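Local coordinates for uncharacterized protein lp_2664 (Lactobacillus plantarum WCFS1, PDB 2PJQ), which is of unknown function but carries an HD domain, a family whose members are typically metal-dependent phosphohydrolases, so a related activity is possible, at residues 76-81 and 97-102; 84-89 and 93-98. All coordinates share one frame; numbering follows the deposited sequence.

Contact 1: 76-81 and 97-102; sequences KAHQDL and AIFAII
F99 sends its ring from helix 92-102 across to H78 and L81 of helix 74-87, and CD1, CE1 and CZ of the ring carry the meeting. CB starts toward the other helix, and with CG anti to the carbonyl carbon (chi1 -75°) the ring continues across the gap. Halfway along, CD1 comes to 3.8 Å from CE1 of H78. One atom farther, CE1 of F99 lies 3.4 Å from ND1 of H78. The foremost atom, CZ, meets CD2 of L81 at 3.9 Å, an apolar touch made by side chains arriving from opposite directions. The two ring planes are tilted by only 21°, but the centroids lie 5.4 Å apart and the rings sit side by side without overlapping, so this is not a stack. With CG anti to the backbone N (chi1 173°), L81 carries CD2 toward the F99 ring. No hydrogen bond crosses between the segments: this is plain packing of two consecutive helices within the HD domain. An alanine in place of F99 would remove the ring, and H78 and L81 would probably lose their shared apolar partner and face a gap between the helices. Around the contact, F99 also touches I82 one turn on from H78, L81 packs against L62 of helix 53-62 and Y18 of helix 9-22, and H78 lies against I66 and D103 in the neighbouring loops.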
ATOM      1  N   LYS B  76     -28.099  -2.712  -3.496  1.00 21.99           N
ATOM      2  CA  LYS B  76     -28.463  -1.944  -2.319  1.00 21.36           C
ATOM      3  C   LYS B  76     -27.977  -0.513  -2.442  1.00 21.42           C
ATOM      4  O   LYS B  76     -28.692   0.429  -2.109  1.00 21.52           O
ATOM      5  CB  LYS B  76     -27.821  -2.584  -1.087  1.00 23.90           C
ATOM      6  CG  LYS B  76     -27.632  -1.666   0.116  1.00 24.59           C
ATOM      7  CD  LYS B  76     -28.795  -1.715   1.089  1.00 23.91           C
ATOM      8  CE  LYS B  76     -30.055  -1.080   0.513  1.00 25.30           C
ATOM      9  NZ  LYS B  76     -31.165  -1.073   1.513  1.00 23.24           N
ATOM     10  N   ALA B  77     -26.749  -0.357  -2.919  1.00 23.11           N
ATOM     11  CA  ALA B  77     -26.157   0.963  -3.059  1.00 23.27           C
ATOM     12  C   ALA B  77     -26.890   1.775  -4.103  1.00 22.88           C
ATOM     13  O   ALA B  77     -27.275   2.906  -3.846  1.00 22.87           O
ATOM     14  CB  ALA B  77     -24.682   0.845  -3.413  1.00 23.76           C
ATOM     15  N   HIS B  78     -27.069   1.208  -5.289  1.00 25.99           N
ATOM     16  CA  HIS B  78     -27.791   1.905  -6.343  1.00 26.68           C
ATOM     17  C   HIS B  78     -29.147   2.317  -5.779  1.00 27.29           C
ATOM     18  O   HIS B  78     -29.506   3.489  -5.790  1.00 26.93           O
ATOM     19  CB  HIS B  78     -27.999   0.981  -7.545  1.00 30.52           C
ATOM     20  CG  HIS B  78     -26.925   1.086  -8.580  1.00 33.75           C
ATOM     21  ND1 HIS B  78     -27.083   1.808  -9.746  1.00 35.44           N
ATOM     22  CD2 HIS B  78     -25.664   0.593  -8.612  1.00 34.45           C
ATOM     23  CE1 HIS B  78     -25.965   1.756 -10.449  1.00 34.23           C
ATOM     24  NE2 HIS B  78     -25.087   1.026  -9.783  1.00 34.19           N
ATOM     25  N   GLN B  79     -29.889   1.348  -5.259  1.00 24.16           N
ATOM     26  CA  GLN B  79     -31.198   1.642  -4.714  1.00 24.46           C
ATOM     27  C   GLN B  79     -31.155   2.624  -3.546  1.00 22.81           C
ATOM     28  O   GLN B  79     -32.193   3.048  -3.054  1.00 24.43           O
ATOM     29  CB  GLN B  79     -31.916   0.336  -4.349  1.00 31.77           C
ATOM     30  CG  GLN B  79     -32.076   0.046  -2.885  1.00 37.38           C
ATOM     31  CD  GLN B  79     -32.434  -1.406  -2.656  1.00 41.45           C
ATOM     32  OE1 GLN B  79     -33.237  -1.976  -3.404  1.00 45.54           O
ATOM     33  NE2 GLN B  79     -31.847  -2.017  -1.625  1.00 39.97           N
ATOM     34  N   ASP B  80     -29.959   3.002  -3.103  1.00 21.01           N
ATOM     35  CA  ASP B  80     -29.851   3.995  -2.036  1.00 18.04           C
ATOM     36  C   ASP B  80     -29.666   5.379  -2.643  1.00 15.34           C
ATOM     37  O   ASP B  80     -30.368   6.316  -2.284  1.00 15.20           O
ATOM     38  CB  ASP B  80     -28.690   3.695  -1.086  1.00 24.92           C
ATOM     39  CG  ASP B  80     -29.098   2.787   0.072  1.00 27.27           C
ATOM     40  OD1 ASP B  80     -30.264   2.880   0.527  1.00 26.80           O
ATOM     41  OD2 ASP B  80     -28.248   1.994   0.538  1.00 27.91           O
ATOM     42  N   LEU B  81     -28.731   5.502  -3.576  1.00 14.54           N
ATOM     43  CA  LEU B  81     -28.471   6.784  -4.220  1.00 13.91           C
ATOM     44  C   LEU B  81     -29.733   7.403  -4.835  1.00 13.69           C
ATOM     45  O   LEU B  81     -29.884   8.629  -4.854  1.00 12.13           O
ATOM     46  CB  LEU B  81     -27.385   6.634  -5.298  1.00 12.20           C
ATOM     47  CG  LEU B  81     -27.133   7.869  -6.181  1.00 10.96           C
ATOM     48  CD1 LEU B  81     -26.626   9.033  -5.329  1.00  9.23           C
ATOM     49  CD2 LEU B  81     -26.133   7.538  -7.264  1.00  9.73           C
ATOM     50  N   ALA B  97     -28.663  11.251 -16.614  1.00  1.00           N
ATOM     51  CA  ALA B  97     -27.330  11.714 -16.986  1.00  1.00           C
ATOM     52  C   ALA B  97     -26.230  11.393 -15.969  1.00  1.60           C
ATOM     53  O   ALA B  97     -25.045  11.376 -16.317  1.00  1.00           O
ATOM     54  CB  ALA B  97     -27.350  13.222 -17.276  1.00  1.00           C
ATOM     55  N   ILE B  98     -26.629  11.139 -14.725  1.00  1.00           N
ATOM     56  CA  ILE B  98     -25.698  10.817 -13.656  1.00  1.00           C
ATOM     57  C   ILE B  98     -25.254   9.359 -13.731  1.00  1.00           C
ATOM     58  O   ILE B  98     -24.089   9.045 -13.525  1.00  1.00           O
ATOM     59  CB  ILE B  98     -26.349  11.095 -12.293  1.00  7.05           C
ATOM     60  CG1 ILE B  98     -26.661  12.588 -12.194  1.00  9.46           C
ATOM     61  CG2 ILE B  98     -25.439  10.632 -11.147  1.00  5.67           C
ATOM     62  CD1 ILE B  98     -27.355  13.018 -10.919  1.00 10.56           C
ATOM     63  N   PHE B  99     -26.181   8.455 -14.016  1.00  1.58           N
ATOM     64  CA  PHE B  99     -25.799   7.055 -14.110  1.00  2.12           C
ATOM     65  C   PHE B  99     -25.108   6.816 -15.420  1.00  1.67           C
ATOM     66  O   PHE B  99     -24.231   5.952 -15.523  1.00  1.00           O
ATOM     67  CB  PHE B  99     -27.006   6.158 -13.970  1.00  2.54           C
ATOM     68  CG  PHE B  99     -27.513   6.064 -12.557  1.00  6.90           C
ATOM     69  CD1 PHE B  99     -26.907   5.212 -11.647  1.00  7.24           C
ATOM     70  CD2 PHE B  99     -28.591   6.838 -12.133  1.00  7.81           C
ATOM     71  CE1 PHE B  99     -27.364   5.129 -10.339  1.00  8.92           C
ATOM     72  CE2 PHE B  99     -29.054   6.762 -10.830  1.00  8.39           C
ATOM     73  CZ  PHE B  99     -28.437   5.902  -9.929  1.00  7.98           C
ATOM     74  N   ALA B 100     -25.485   7.624 -16.408  1.00  1.00           N
ATOM     75  CA  ALA B 100     -24.910   7.559 -17.734  1.00  1.00           C
ATOM     76  C   ALA B 100     -23.404   7.609 -17.589  1.00  1.03           C
ATOM     77  O   ALA B 100     -22.677   6.898 -18.272  1.00  1.32           O
ATOM     78  CB  ALA B 100     -25.377   8.730 -18.546  1.00  2.27           C
ATOM     79  N   ILE B 101     -22.940   8.457 -16.681  1.00  6.03           N
ATOM     80  CA  ILE B 101     -21.516   8.603 -16.437  1.00  9.27           C
ATOM     81  C   ILE B 101     -21.003   7.457 -15.562  1.00 12.42           C
ATOM     82  O   ILE B 101     -20.529   6.437 -16.042  1.00 10.90           O
ATOM     83  CB  ILE B 101     -21.218   9.946 -15.734  1.00  7.34           C
ATOM     84  CG1 ILE B 101     -21.525  11.104 -16.684  1.00  5.89           C
ATOM     85  CG2 ILE B 101     -19.757   9.988 -15.278  1.00  7.31           C
ATOM     86  CD1 ILE B 101     -21.443  12.467 -16.044  1.00  5.92           C
ATOM     87  N   ILE B 102     -21.108   7.654 -14.264  1.00 19.06           N
ATOM     88  CA  ILE B 102     -20.677   6.680 -13.289  1.00 23.76           C
ATOM     89  C   ILE B 102     -20.637   5.251 -13.799  1.00 26.04           C
ATOM     90  O   ILE B 102     -19.577   4.629 -13.833  1.00 28.73           O
ATOM     91  CB  ILE B 102     -21.592   6.736 -12.088  1.00 24.12           C
ATOM     92  CG1 ILE B 102     -21.703   8.181 -11.618  1.00 23.57           C
ATOM     93  CG2 ILE B 102     -21.064   5.856 -10.994  1.00 26.53           C
ATOM     94  CD1 ILE B 102     -22.787   8.356 -10.615  1.00 28.14           C
TER

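Contact 2: 84-89 and 93-98; sequences QLNAQN and DDQTAI
L85 and I98 both place their branches by the same first torsion, CG of L85 (chi1 -73°) and CG1 of I98 each anti to the carbonyl carbon, and this turns the two side chains toward each other. They meet tip to tip, with L85 CD2 3.7 Å from I98 CD1. Q95 takes a different path: beyond CG its chain is extended (chi2 180°), and it slides past L85 in the opposite sense. The aliphatic part of Q95 lies alongside the leucine, its CG 3.8 Å from CD1 of L85, while the amide end goes on to the base of the leucine, with NE2 3.5 Å from L85 CB. L85 is thus met by the CG methylene and the amide of Q95 and by the CD1 methyl of I98.

Next to this apolar patch the amides of N86 and Q95 cross almost at right angles, their planes 83° apart. OD1 of N86 and OE1 of Q95, both acceptors as modelled, are 3.9 Å apart, so the amides do not bond directly there. A water joins them instead, accepting weak hydrogen bonds from N86 ND2 and Q95 NE2, each 2.9 Å away. Just beyond, helix 74-87 ends in a Schellman motif: N89, with positive phi, is its C-prime residue, N89 N bonds to N86 O at 2.8 Å, and V90 N closes back on L85 O. V90 also touches the side chains of L85 and Q95.

The chemistry is therefore divided: buried hydrocarbon joins the helices on one side, while at the more exposed margin the amide link is weak and depends on water, so apolar packing is likely to supply most of the cohesion.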
ATOM      1  N   GLN B  84     -31.792   9.076  -2.391  1.00 10.02           N
ATOM      2  CA  GLN B  84     -31.196  10.385  -2.119  1.00  9.88           C
ATOM      3  C   GLN B  84     -31.489  11.401  -3.236  1.00 10.44           C
ATOM      4  O   GLN B  84     -31.961  12.511  -2.986  1.00 10.62           O
ATOM      5  CB  GLN B  84     -29.680  10.259  -1.933  1.00  4.60           C
ATOM      6  CG  GLN B  84     -28.988  11.603  -1.690  1.00  4.04           C
ATOM      7  CD  GLN B  84     -29.643  12.394  -0.557  1.00  5.32           C
ATOM      8  OE1 GLN B  84     -30.118  11.804   0.414  1.00  5.32           O
ATOM      9  NE2 GLN B  84     -29.662  13.728  -0.674  1.00  1.27           N
ATOM     10  N   LEU B  85     -31.185  11.031  -4.468  1.00  8.48           N
ATOM     11  CA  LEU B  85     -31.448  11.936  -5.564  1.00  8.31           C
ATOM     12  C   LEU B  85     -32.928  12.267  -5.583  1.00  8.85           C
ATOM     13  O   LEU B  85     -33.301  13.413  -5.848  1.00  9.81           O
ATOM     14  CB  LEU B  85     -31.034  11.305  -6.879  1.00 10.38           C
ATOM     15  CG  LEU B  85     -29.528  11.224  -7.115  1.00 10.05           C
ATOM     16  CD1 LEU B  85     -29.265  10.100  -8.118  1.00  9.86           C
ATOM     17  CD2 LEU B  85     -28.988  12.576  -7.609  1.00  6.51           C
ATOM     18  N   ASN B  86     -33.783  11.282  -5.306  1.00  7.89           N
ATOM     19  CA  ASN B  86     -35.215  11.579  -5.285  1.00  7.66           C
ATOM     20  C   ASN B  86     -35.526  12.552  -4.159  1.00  6.01           C
ATOM     21  O   ASN B  86     -36.194  13.554  -4.380  1.00  3.95           O
ATOM     22  CB  ASN B  86     -36.064  10.321  -5.127  1.00  7.92           C
ATOM     23  CG  ASN B  86     -36.498   9.753  -6.458  1.00  9.46           C
ATOM     24  OD1 ASN B  86     -36.980  10.478  -7.321  1.00 11.16           O
ATOM     25  ND2 ASN B  86     -36.335   8.451  -6.631  1.00 10.32           N
ATOM     26  N   ALA B  87     -35.021  12.274  -2.962  1.00  5.71           N
ATOM     27  CA  ALA B  87     -35.258  13.164  -1.836  1.00  4.92           C
ATOM     28  C   ALA B  87     -34.767  14.584  -2.132  1.00  7.17           C
ATOM     29  O   ALA B  87     -35.136  15.512  -1.419  1.00  8.27           O
ATOM     30  CB  ALA B  87     -34.576  12.632  -0.615  1.00  3.89           C
ATOM     31  N   GLN B  88     -33.946  14.753  -3.176  1.00  8.60           N
ATOM     32  CA  GLN B  88     -33.418  16.072  -3.545  1.00 10.85           C
ATOM     33  C   GLN B  88     -34.064  16.657  -4.810  1.00 11.95           C
ATOM     34  O   GLN B  88     -33.557  17.623  -5.394  1.00 11.76           O
ATOM     35  CB  GLN B  88     -31.893  16.014  -3.750  1.00  9.80           C
ATOM     36  CG  GLN B  88     -31.081  15.696  -2.506  1.00  9.29           C
ATOM     37  CD  GLN B  88     -31.383  16.639  -1.345  1.00 10.01           C
ATOM     38  OE1 GLN B  88     -31.939  17.720  -1.535  1.00  6.22           O
ATOM     39  NE2 GLN B  88     -30.997  16.234  -0.137  1.00  8.65           N
ATOM     40  N   ASN B  89     -35.177  16.064  -5.232  1.00 13.52           N
ATOM     41  CA  ASN B  89     -35.901  16.520  -6.410  1.00 12.84           C
ATOM     42  C   ASN B  89     -35.010  16.675  -7.626  1.00 13.70           C
ATOM     43  O   ASN B  89     -35.228  17.572  -8.447  1.00 17.04           O
ATOM     44  CB  ASN B  89     -36.598  17.857  -6.145  1.00 13.21           C
ATOM     45  CG  ASN B  89     -37.378  17.875  -4.833  1.00 15.29           C
ATOM     46  OD1 ASN B  89     -38.167  16.967  -4.538  1.00 12.99           O
ATOM     47  ND2 ASN B  89     -37.168  18.933  -4.039  1.00 13.94           N
ATOM     48  N   ASP B  93     -34.406  13.301 -16.118  1.00  5.05           N
ATOM     49  CA  ASP B  93     -33.347  13.426 -17.105  1.00  5.35           C
ATOM     50  C   ASP B  93     -31.994  13.628 -16.431  1.00  4.94           C
ATOM     51  O   ASP B  93     -31.000  13.030 -16.840  1.00  3.58           O
ATOM     52  CB  ASP B  93     -33.647  14.569 -18.086  1.00  9.73           C
ATOM     53  CG  ASP B  93     -34.820  14.260 -19.023  1.00 13.06           C
ATOM     54  OD1 ASP B  93     -35.098  13.070 -19.298  1.00 10.19           O
ATOM     55  OD2 ASP B  93     -35.459  15.224 -19.508  1.00 15.65           O
ATOM     56  N   ASP B  94     -31.955  14.454 -15.388  1.00  3.77           N
ATOM     57  CA  ASP B  94     -30.702  14.680 -14.678  1.00  4.85           C
ATOM     58  C   ASP B  94     -30.215  13.419 -13.993  1.00  2.67           C
ATOM     59  O   ASP B  94     -29.024  13.150 -13.987  1.00  1.48           O
ATOM     60  CB  ASP B  94     -30.837  15.807 -13.653  1.00 11.08           C
ATOM     61  CG  ASP B  94     -30.816  17.170 -14.297  1.00 14.59           C
ATOM     62  OD1 ASP B  94     -30.006  17.368 -15.232  1.00 16.68           O
ATOM     63  OD2 ASP B  94     -31.595  18.048 -13.865  1.00 17.99           O
ATOM     64  N   GLN B  95     -31.133  12.651 -13.410  1.00  9.04           N
ATOM     65  CA  GLN B  95     -30.778  11.385 -12.764  1.00  9.30           C
ATOM     66  C   GLN B  95     -30.222  10.425 -13.815  1.00  9.55           C
ATOM     67  O   GLN B  95     -29.259   9.705 -13.563  1.00 11.55           O
ATOM     68  CB  GLN B  95     -31.995  10.761 -12.095  1.00  8.56           C
ATOM     69  CG  GLN B  95     -32.017  10.955 -10.603  1.00 10.08           C
ATOM     70  CD  GLN B  95     -33.236  10.338  -9.951  1.00 12.40           C
ATOM     71  OE1 GLN B  95     -34.371  10.726 -10.231  1.00 16.67           O
ATOM     72  NE2 GLN B  95     -33.011   9.376  -9.074  1.00 14.67           N
ATOM     73  N   THR B  96     -30.826  10.425 -14.998  1.00  5.08           N
ATOM     74  CA  THR B  96     -30.361   9.579 -16.083  1.00  3.07           C
ATOM     75  C   THR B  96     -28.918   9.958 -16.439  1.00  2.35           C
ATOM     76  O   THR B  96     -28.048   9.090 -16.526  1.00  1.60           O
ATOM     77  CB  THR B  96     -31.304   9.701 -17.341  1.00  1.00           C
ATOM     78  OG1 THR B  96     -32.451   8.872 -17.162  1.00  1.00           O
ATOM     79  CG2 THR B  96     -30.627   9.232 -18.587  1.00  1.00           C
ATOM     80  N   ALA B  97     -28.663  11.251 -16.614  1.00  1.00           N
ATOM     81  CA  ALA B  97     -27.330  11.714 -16.986  1.00  1.00           C
ATOM     82  C   ALA B  97     -26.230  11.393 -15.969  1.00  1.60           C
ATOM     83  O   ALA B  97     -25.045  11.376 -16.317  1.00  1.00           O
ATOM     84  CB  ALA B  97     -27.350  13.222 -17.276  1.00  1.00           C
ATOM     85  N   ILE B  98     -26.629  11.139 -14.725  1.00  1.00           N
ATOM     86  CA  ILE B  98     -25.698  10.817 -13.656  1.00  1.00           C
ATOM     87  C   ILE B  98     -25.254   9.359 -13.731  1.00  1.00           C
ATOM     88  O   ILE B  98     -24.089   9.045 -13.525  1.00  1.00           O
ATOM     89  CB  ILE B  98     -26.349  11.095 -12.293  1.00  7.05           C
ATOM     90  CG1 ILE B  98     -26.661  12.588 -12.194  1.00  9.46           C
ATOM     91  CG2 ILE B  98     -25.439  10.632 -11.147  1.00  5.67           C
ATOM     92  CD1 ILE B  98     -27.355  13.018 -10.919  1.00 10.56           C
TER
HETATM   93  O   HOH W   1     -35.627   8.101  -9.423  1.00  7.84           O

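Contacts 1 and 2 are two levels of one helical hairpin, helix 74-87 followed through a short turn by helix 92-102, and their centres lie about 9 Å apart. Contact 2 sits beside the turn, where the backbones are closer: L85 CA to Q95 CA is 7.3 Å. At contact 1, two helical turns back along the first helix and one turn on along the second, H78 CA to F99 CA is 9.5 Å, and an aromatic side chain spans the wider gap. Contact 1 also lies nearer the chain centre, about 15 Å against 21 Å. There I102 touches H63, one of several side chains converging as in HD-type metal sites, though no metal is bound.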